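Local coordinates for protein succinyl-CoA ligase (ADP-forming) subunit alpha (Methanosaeta concilii, PDB 6HXI) that belongs to the succinyl-CoA ligase alpha-subunit family, binds coenzyme A and joins a CoA-ligase region to a helical citrate synthase-like region, at residues Ile228-Gly232 with Phe305-Gly309; Tyr400-Ile405 with Leu547-Leu551; Ile446-Gly452 with Asn573-Ala577. All blocks are in the same frame, centred on the assembly; numbering follows the deposited sequence.

In the fold
All three contacts are buried and largely apolar, but they belong to two regions on opposite sides of the chain's centre. Interaction 1 sets a strand against the start of a helix in the alpha/beta CoA-ligase part, and its centre lies about 78 Å from the centres of the other two. Interactions 2 and 3 share the helical citrate synthase-like part, with centres about 18 Å apart, and Leu575 of 573-577 packs on both segments of interaction 2. Only in interaction 1 does a hydrogen bond, a weak one, join the two segments. Interaction 2 is helix-to-helix packing with no other protein chain touching it, whereas interaction 3 presses a glycine-rich loop on an aromatic ring beside subunit interfaces.

Interaction 1: residues Ile228-Gly232 with Phe305-Gly309; sequences IACLG and FDDYG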
loop_
_atom_site.group_PDB
_atom_site.type_symbol
_atom_site.label_atom_id
_atom_site.label_comp_id
_atom_site.label_asym_id
_atom_site.label_seq_id
_atom_site.Cartn_x
_atom_site.Cartn_y
_atom_site.Cartn_z
ATOM N N ILE B 228 32.302 61.261 13.228
ATOM C CA ILE B 228 31.135 60.703 13.939
ATOM C C ILE B 228 29.850 61.405 13.455
ATOM O O ILE B 228 29.854 62.601 13.202
ATOM C CB ILE B 228 31.270 60.652 15.495
ATOM C CG1 ILE B 228 32.669 60.116 15.936
ATOM C CG2 ILE B 228 30.134 59.807 16.124
ATOM C CD1 ILE B 228 33.062 60.352 17.416
ATOM N N ALA B 229 28.787 60.644 13.232
ATOM C CA ALA B 229 27.515 61.200 12.770
ATOM C C ALA B 229 26.387 60.576 13.564
ATOM O O ALA B 229 26.381 59.361 13.745
ATOM C CB ALA B 229 27.329 60.918 11.285
ATOM N N CYS B 230 25.444 61.386 14.068
ATOM C CA CYS B 230 24.308 60.788 14.765
ATOM C C CYS B 230 22.988 61.467 14.464
ATOM O O CYS B 230 22.941 62.622 14.068
ATOM C CB CYS B 230 24.541 60.642 16.262
ATOM S SG CYS B 230 24.562 62.190 17.160
ATOM N N LEU B 231 21.924 60.698 14.590
ATOM C CA LEU B 231 20.564 61.133 14.332
ATOM C C LEU B 231 19.697 60.698 15.509
ATOM O O LEU B 231 19.484 59.512 15.705
ATOM C CB LEU B 231 20.079 60.495 13.018
ATOM C CG LEU B 231 18.757 60.973 12.429
ATOM C CD1 LEU B 231 18.853 62.405 11.931
ATOM C CD2 LEU B 231 18.302 60.031 11.295
ATOM N N GLY B 232 19.270 61.661 16.309
ATOM C CA GLY B 232 18.415 61.422 17.461
ATOM C C GLY B 232 16.985 61.841 17.196
ATOM O O GLY B 232 16.619 62.111 16.046
ATOM N N PHE B 305 16.651 68.156 8.465
ATOM C CA PHE B 305 17.118 66.850 7.989
ATOM C C PHE B 305 17.578 66.877 6.496
ATOM O O PHE B 305 18.494 66.138 6.121
ATOM C CB PHE B 305 16.100 65.730 8.252
ATOM C CG PHE B 305 16.635 64.376 7.847
ATOM C CD1 PHE B 305 17.559 63.710 8.645
ATOM C CD2 PHE B 305 16.277 63.808 6.632
ATOM C CE1 PHE B 305 18.094 62.485 8.244
ATOM C CE2 PHE B 305 16.823 62.587 6.223
ATOM C CZ PHE B 305 17.730 61.935 7.030
ATOM N N ASP B 306 16.972 67.760 5.679
ATOM C CA ASP B 306 17.299 67.952 4.264
ATOM C C ASP B 306 18.786 68.242 4.018
ATOM O O ASP B 306 19.362 67.700 3.059
ATOM C CB ASP B 306 16.430 69.060 3.664
ATOM C CG ASP B 306 15.007 68.606 3.424
ATOM O OD1 ASP B 306 14.266 68.431 4.413
ATOM O OD2 ASP B 306 14.648 68.382 2.251
ATOM N N ASP B 307 19.413 69.069 4.892
ATOM C CA ASP B 307 20.835 69.347 4.738
ATOM C C ASP B 307 21.742 68.487 5.683
ATOM O O ASP B 307 22.824 68.944 6.029
ATOM C CB ASP B 307 21.151 70.861 4.818
ATOM C CG ASP B 307 20.572 71.625 5.988
ATOM O OD1 ASP B 307 19.334 71.574 6.179
ATOM O OD2 ASP B 307 21.334 72.373 6.639
ATOM N N TYR B 308 21.347 67.213 6.028
ATOM C CA TYR B 308 22.192 66.303 6.838
ATOM C C TYR B 308 23.436 65.891 6.023
ATOM O O TYR B 308 24.561 66.088 6.485
ATOM C CB TYR B 308 21.419 65.044 7.335
ATOM C CG TYR B 308 22.133 64.278 8.433
ATOM C CD1 TYR B 308 23.074 63.294 8.131
ATOM C CD2 TYR B 308 21.891 64.554 9.775
ATOM C CE1 TYR B 308 23.747 62.600 9.136
ATOM C CE2 TYR B 308 22.551 63.860 10.791
ATOM C CZ TYR B 308 23.475 62.882 10.465
ATOM O OH TYR B 308 24.122 62.205 11.466
ATOM N N GLY B 309 23.217 65.335 4.828
ATOM C CA GLY B 309 24.276 64.894 3.923
ATOM C C GLY B 309 25.243 66.002 3.578
ATOM O O GLY B 309 26.454 65.773 3.509
#
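Tyr308 reaches across to the backbone of Cys230, while Phe305 meets Leu231, in the alpha/beta fold of the CoA-ligase region. Strand 227-233 runs parallel between strands 172-176 and 255-260 here, and helix 308-322 begins over one face of the sheet. The phenol hydroxyl of Tyr308 gives a weak hydrogen bond to the carbonyl of Cys230, OH to O 2.9 Å, and that oxygen lies in the ring plane at the edge of the tyrosine. OH is also close to Cys230 N, but the angle there is too poor for a bond. The methyl CB of Ala229 sits 3.5 Å from the same Tyr308 OH. Strand alternation directs Ala229 and Leu231 toward the helix start and turns Cys230 away from it.

Leu231 crosses Phe305 at about a right angle, its CD1 touching the ring edge near the plane at Phe305 CE1, 3.8 Å away. The same methyl comes within 4.1 Å of Tyr308 CE2, so one leucine branch bridges the two aromatic rings. The extended chi1 of -166° carries the phenol of Tyr308 away from its own helix and across the gap to the strand.

Farther out, Trp258 of strand 255-260 touches Leu231, Phe305 and Tyr308, and Phe174 of strand 172-176 packs on Ala229 and Tyr308. Asp307, at the N-cap position, makes no capping bond; its carboxylate instead takes the backbone N-H groups of Arg303 and Ser304. The turn into the helix is closed by Tyr308 N bonding to Phe305 O at 3.1 Å.

Interaction 2: residues Tyr400-Ile405 with Leu547-Leu551; sequences YAAHFI and LFIDL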
loop_
_atom_site.group_PDB
_atom_site.type_symbol
_atom_site.label_atom_id
_atom_site.label_comp_id
_atom_site.label_asym_id
_atom_site.label_seq_id
_atom_site.Cartn_x
_atom_site.Cartn_y
_atom_site.Cartn_z
ATOM N N TYR B 400 -31.070 12.321 -8.282
ATOM C CA TYR B 400 -31.148 10.865 -8.335
ATOM C C TYR B 400 -29.789 10.193 -8.580
ATOM O O TYR B 400 -29.576 9.075 -8.114
ATOM C CB TYR B 400 -32.200 10.338 -9.355
ATOM C CG TYR B 400 -31.757 10.524 -10.793
ATOM C CD1 TYR B 400 -32.008 11.711 -11.465
ATOM C CD2 TYR B 400 -30.974 9.562 -11.435
ATOM C CE1 TYR B 400 -31.565 11.914 -12.762
ATOM C CE2 TYR B 400 -30.440 9.796 -12.707
ATOM C CZ TYR B 400 -30.742 10.979 -13.363
ATOM O OH TYR B 400 -30.361 11.244 -14.656
ATOM N N ALA B 401 -28.902 10.836 -9.356
ATOM C CA ALA B 401 -27.576 10.280 -9.638
ATOM C C ALA B 401 -26.671 10.378 -8.366
ATOM O O ALA B 401 -26.080 9.387 -7.961
ATOM C CB ALA B 401 -26.937 11.007 -10.836
ATOM N N ALA B 402 -26.617 11.552 -7.713
ATOM C CA ALA B 402 -25.827 11.762 -6.491
ATOM C C ALA B 402 -26.330 10.832 -5.359
ATOM O O ALA B 402 -25.517 10.264 -4.663
ATOM C CB ALA B 402 -25.925 13.226 -6.063
ATOM N N HIS B 403 -27.650 10.620 -5.227
ATOM C CA HIS B 403 -28.183 9.710 -4.217
ATOM C C HIS B 403 -27.880 8.268 -4.549
ATOM O O HIS B 403 -27.695 7.477 -3.639
ATOM C CB HIS B 403 -29.695 9.905 -4.037
ATOM C CG HIS B 403 -30.276 9.134 -2.887
ATOM N ND1 HIS B 403 -30.715 7.804 -3.037
ATOM C CD2 HIS B 403 -30.514 9.522 -1.610
ATOM C CE1 HIS B 403 -31.212 7.445 -1.858
ATOM N NE2 HIS B 403 -31.124 8.440 -0.968
ATOM N N PHE B 404 -27.847 7.911 -5.832
ATOM C CA PHE B 404 -27.480 6.571 -6.243
ATOM C C PHE B 404 -26.040 6.264 -5.836
ATOM O O PHE B 404 -25.772 5.197 -5.300
ATOM C CB PHE B 404 -27.684 6.380 -7.752
ATOM C CG PHE B 404 -27.456 4.966 -8.191
ATOM C CD1 PHE B 404 -28.375 3.965 -7.881
ATOM C CD2 PHE B 404 -26.293 4.611 -8.863
ATOM C CE1 PHE B 404 -28.132 2.628 -8.256
ATOM C CE2 PHE B 404 -26.065 3.274 -9.250
ATOM C CZ PHE B 404 -26.970 2.297 -8.920
ATOM N N ILE B 405 -25.119 7.222 -6.040
ATOM C CA ILE B 405 -23.717 7.065 -5.655
ATOM C C ILE B 405 -23.622 6.785 -4.154
ATOM O O ILE B 405 -22.933 5.839 -3.759
ATOM C CB ILE B 405 -22.864 8.298 -6.077
ATOM C CG1 ILE B 405 -22.722 8.332 -7.625
ATOM C CG2 ILE B 405 -21.464 8.250 -5.375
ATOM C CD1 ILE B 405 -22.177 9.654 -8.180
ATOM N N LEU B 547 -26.248 -0.413 -13.716
ATOM C CA LEU B 547 -27.008 0.794 -13.368
ATOM C C LEU B 547 -26.173 2.047 -13.472
ATOM O O LEU B 547 -26.707 3.116 -13.728
ATOM C CB LEU B 547 -27.688 0.681 -11.996
ATOM C CG LEU B 547 -28.799 -0.367 -11.918
ATOM C CD1 LEU B 547 -29.300 -0.498 -10.514
ATOM C CD2 LEU B 547 -29.909 -0.039 -12.850
ATOM N N PHE B 548 -24.846 1.902 -13.310
ATOM C CA PHE B 548 -23.966 3.055 -13.446
ATOM C C PHE B 548 -23.907 3.551 -14.905
ATOM O O PHE B 548 -23.969 4.765 -15.130
ATOM C CB PHE B 548 -22.600 2.838 -12.829
ATOM C CG PHE B 548 -22.123 4.138 -12.235
ATOM C CD1 PHE B 548 -21.471 5.083 -13.021
ATOM C CD2 PHE B 548 -22.368 4.442 -10.905
ATOM C CE1 PHE B 548 -21.069 6.309 -12.488
ATOM C CE2 PHE B 548 -21.990 5.675 -10.373
ATOM C CZ PHE B 548 -21.341 6.600 -11.167
ATOM N N ILE B 549 -23.918 2.621 -15.883
ATOM C CA ILE B 549 -24.033 2.962 -17.316
ATOM C C ILE B 549 -25.386 3.666 -17.542
ATOM O O ILE B 549 -25.442 4.678 -18.241
ATOM C CB ILE B 549 -23.892 1.724 -18.268
ATOM C CG1 ILE B 549 -22.558 0.946 -18.036
ATOM C CG2 ILE B 549 -24.094 2.122 -19.765
ATOM C CD1 ILE B 549 -21.375 1.789 -18.057
ATOM N N ASP B 550 -26.471 3.129 -16.962
ATOM C CA ASP B 550 -27.801 3.765 -17.088
ATOM C C ASP B 550 -27.863 5.169 -16.482
ATOM O O ASP B 550 -28.499 6.043 -17.052
ATOM C CB ASP B 550 -28.887 2.886 -16.520
ATOM C CG ASP B 550 -29.280 1.777 -17.472
ATOM O OD1 ASP B 550 -29.133 1.976 -18.752
ATOM O OD2 ASP B 550 -29.757 0.715 -16.975
ATOM N N LEU B 551 -27.198 5.391 -15.343
ATOM C CA LEU B 551 -27.125 6.692 -14.672
ATOM C C LEU B 551 -26.458 7.701 -15.652
ATOM O O LEU B 551 -26.958 8.818 -15.857
ATOM C CB LEU B 551 -26.273 6.516 -13.382
ATOM C CG LEU B 551 -26.046 7.742 -12.498
ATOM C CD1 LEU B 551 -25.728 7.318 -11.079
ATOM C CD2 LEU B 551 -24.837 8.552 -12.963
#
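Leu547 lays its CB against the far end of the Phe404 ring, 3.5 Å from CZ, and adds its CD1 methyl beside CE1 and CZ. The two side chains cross at about a right angle. Phe404 gets there because its first torsion is trans (chi1 -174°), which projects the ring straight into the gap between helices 399-412 and 540-555. These segments run nearly antiparallel, at 157° between their directions, with axes 11.1 Å apart, a wide spacing that accommodates the aromatic side chains between them.

Phe548 leaves its helix to one side of the interface, and its ring reaches in toward helix 399-412. Phe548 CD2 comes to the edge of the Phe404 ring, near that ring's plane, at 4.2 Å from Phe404 CE2. Ile405 also meets the Phe548 ring, its CG1 at the edge, 3.9 Å from Phe548 CE2.

Asp550 faces elsewhere, its carboxylate binding the backbone N-H groups of Leu518 and Leu519 where helix 517-530 starts. Leu551 then completes the contact. Its CD1 touches Phe404 CD2 at 3.5 Å, while CG and the other methyl, CD2, lie against the small Ala401 CB, CG at 3.8 Å. Ala401 and Leu551 have the closest CA atoms of the two segments, 6.2 Å apart. Phe513 packs edge-to-face with Phe404 and also touches Leu551, and Leu505 of helix 500-512 packs on Phe404 as well. Such apolar packing of near-antiparallel helices is found in the largely helical citrate synthase fold, to whose C-terminal domain this region is related by sequence.

Interaction 3: residues Ile446-Gly452 with Asn573-Ala577; sequences IGPRFGG and NGLFA
A glycine-rich loop joining helix 435-443 to helix 453-466 packs on helix 571-594, with Gly451, Phe450 and Ile446 gathered round the ring of Phe576. Gly451 CA lies over one face of that ring, 3.9 Å from its centroid and 19° off the normal, a CH-pi contact. The backbone of Gly451 adopts a positive phi of 95°, and with no side chain it can rest directly on the aromatic face. Phe450 forms a T-shaped pair with Phe576: the edge of Phe576 points at the face of Phe450, with centroids 5.5 Å apart and planes at 80°.

Within the helical citrate synthase-like region, Phe576 is thus held from the loop side on one face and at its edge, while Val412 of helix 399-412 also touches it. Ile446 fills in at the ring edge, CG2 lying 4.0 Å from Phe576 CD2, and its CD1 extends to Ala577 CB, also at 4.0 Å.

The loop is closed on itself by Gly447 N bonding to Phe450 O at 3.0 Å. Its outer side meets another copy of the protein: Arg449 NH2 bonds to Ser596 O, and Ile446 O to Lys433 NZ, both partners belonging to a neighbouring subunit. Ile436 of a third subunit packs on both Ile446 and Ala577.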
loop_
_atom_site.group_PDB
_atom_site.type_symbol
_atom_site.label_atom_id
_atom_site.label_comp_id
_atom_site.label_asym_id
_atom_site.label_seq_id
_atom_site.Cartn_x
_atom_site.Cartn_y
_atom_site.Cartn_z
ATOM N N ILE B 446 -8.121 -5.455 -3.993
ATOM C CA ILE B 446 -9.199 -5.025 -4.892
ATOM C C ILE B 446 -8.701 -5.004 -6.313
ATOM O O ILE B 446 -7.755 -4.264 -6.649
ATOM C CB ILE B 446 -9.887 -3.718 -4.483
ATOM C CG1 ILE B 446 -10.587 -3.816 -3.125
ATOM C CG2 ILE B 446 -10.860 -3.209 -5.600
ATOM C CD1 ILE B 446 -10.938 -2.407 -2.541
ATOM N N GLY B 447 -9.304 -5.856 -7.123
ATOM C CA GLY B 447 -8.883 -6.049 -8.500
ATOM C C GLY B 447 -9.819 -6.953 -9.239
ATOM O O GLY B 447 -11.018 -6.926 -8.985
ATOM N N PRO B 448 -9.314 -7.792 -10.129
ATOM C CA PRO B 448 -10.229 -8.550 -10.984
ATOM C C PRO B 448 -11.164 -9.531 -10.296
ATOM O O PRO B 448 -12.205 -9.804 -10.870
ATOM C CB PRO B 448 -9.294 -9.259 -11.970
ATOM C CG PRO B 448 -7.930 -9.232 -11.314
ATOM C CD PRO B 448 -7.905 -7.953 -10.575
ATOM N N ARG B 449 -10.826 -10.066 -9.114
ATOM C CA ARG B 449 -11.694 -11.071 -8.483
ATOM C C ARG B 449 -12.400 -10.574 -7.277
ATOM O O ARG B 449 -13.367 -11.184 -6.882
ATOM C CB ARG B 449 -10.924 -12.351 -8.129
ATOM C CG ARG B 449 -10.301 -13.026 -9.324
ATOM C CD ARG B 449 -9.565 -14.283 -8.896
ATOM N NE ARG B 449 -8.715 -14.743 -9.978
ATOM C CZ ARG B 449 -7.858 -15.749 -9.904
ATOM N NH1 ARG B 449 -7.202 -16.137 -10.976
ATOM N NH2 ARG B 449 -7.617 -16.342 -8.744
ATOM N N PHE B 450 -11.882 -9.535 -6.636
ATOM C CA PHE B 450 -12.531 -8.953 -5.466
ATOM C C PHE B 450 -12.838 -7.499 -5.837
ATOM O O PHE B 450 -11.952 -6.663 -5.871
ATOM C CB PHE B 450 -11.621 -9.087 -4.211
ATOM C CG PHE B 450 -12.166 -8.412 -2.978
ATOM C CD1 PHE B 450 -13.310 -8.890 -2.350
ATOM C CD2 PHE B 450 -11.549 -7.279 -2.454
ATOM C CE1 PHE B 450 -13.839 -8.236 -1.226
ATOM C CE2 PHE B 450 -12.084 -6.616 -1.352
ATOM C CZ PHE B 450 -13.247 -7.074 -0.762
ATOM N N GLY B 451 -14.079 -7.238 -6.190
ATOM C CA GLY B 451 -14.544 -5.912 -6.610
ATOM C C GLY B 451 -14.566 -5.652 -8.106
ATOM O O GLY B 451 -15.345 -4.830 -8.569
ATOM N N GLY B 452 -13.776 -6.406 -8.866
ATOM C CA GLY B 452 -13.624 -6.282 -10.314
ATOM C C GLY B 452 -14.789 -6.683 -11.190
ATOM O O GLY B 452 -14.862 -6.259 -12.343
ATOM N N ASN B 573 -14.056 0.756 -9.893
ATOM C CA ASN B 573 -13.201 0.148 -8.885
ATOM C C ASN B 573 -12.963 1.140 -7.757
ATOM O O ASN B 573 -12.905 0.731 -6.603
ATOM C CB ASN B 573 -11.861 -0.331 -9.470
ATOM C CG ASN B 573 -12.020 -1.606 -10.240
ATOM O OD1 ASN B 573 -12.479 -1.606 -11.383
ATOM N ND2 ASN B 573 -11.753 -2.731 -9.587
ATOM N N GLY B 574 -12.862 2.425 -8.095
ATOM C CA GLY B 574 -12.713 3.492 -7.120
ATOM C C GLY B 574 -13.914 3.613 -6.204
ATOM O O GLY B 574 -13.750 3.814 -5.004
ATOM N N LEU B 575 -15.139 3.518 -6.766
ATOM C CA LEU B 575 -16.380 3.601 -5.997
ATOM C C LEU B 575 -16.449 2.434 -5.007
ATOM O O LEU B 575 -16.701 2.652 -3.826
ATOM C CB LEU B 575 -17.592 3.587 -6.940
ATOM C CG LEU B 575 -18.947 3.941 -6.356
ATOM C CD1 LEU B 575 -18.914 5.297 -5.634
ATOM C CD2 LEU B 575 -20.031 3.917 -7.441
ATOM N N PHE B 576 -16.110 1.220 -5.477
ATOM C CA PHE B 576 -16.049 0.054 -4.604
ATOM C C PHE B 576 -14.999 0.241 -3.494
ATOM O O PHE B 576 -15.263 -0.080 -2.339
ATOM C CB PHE B 576 -15.781 -1.239 -5.407
ATOM C CG PHE B 576 -15.764 -2.495 -4.562
ATOM C CD1 PHE B 576 -16.954 -3.079 -4.125
ATOM C CD2 PHE B 576 -14.558 -3.065 -4.159
ATOM C CE1 PHE B 576 -16.935 -4.225 -3.308
ATOM C CE2 PHE B 576 -14.538 -4.214 -3.325
ATOM C CZ PHE B 576 -15.724 -4.814 -2.958
ATOM N N ALA B 577 -13.848 0.765 -3.842
ATOM C CA ALA B 577 -12.741 1.013 -2.903
ATOM C C ALA B 577 -13.080 2.016 -1.825
ATOM O O ALA B 577 -12.800 1.800 -0.649
ATOM C CB ALA B 577 -11.483 1.425 -3.654
#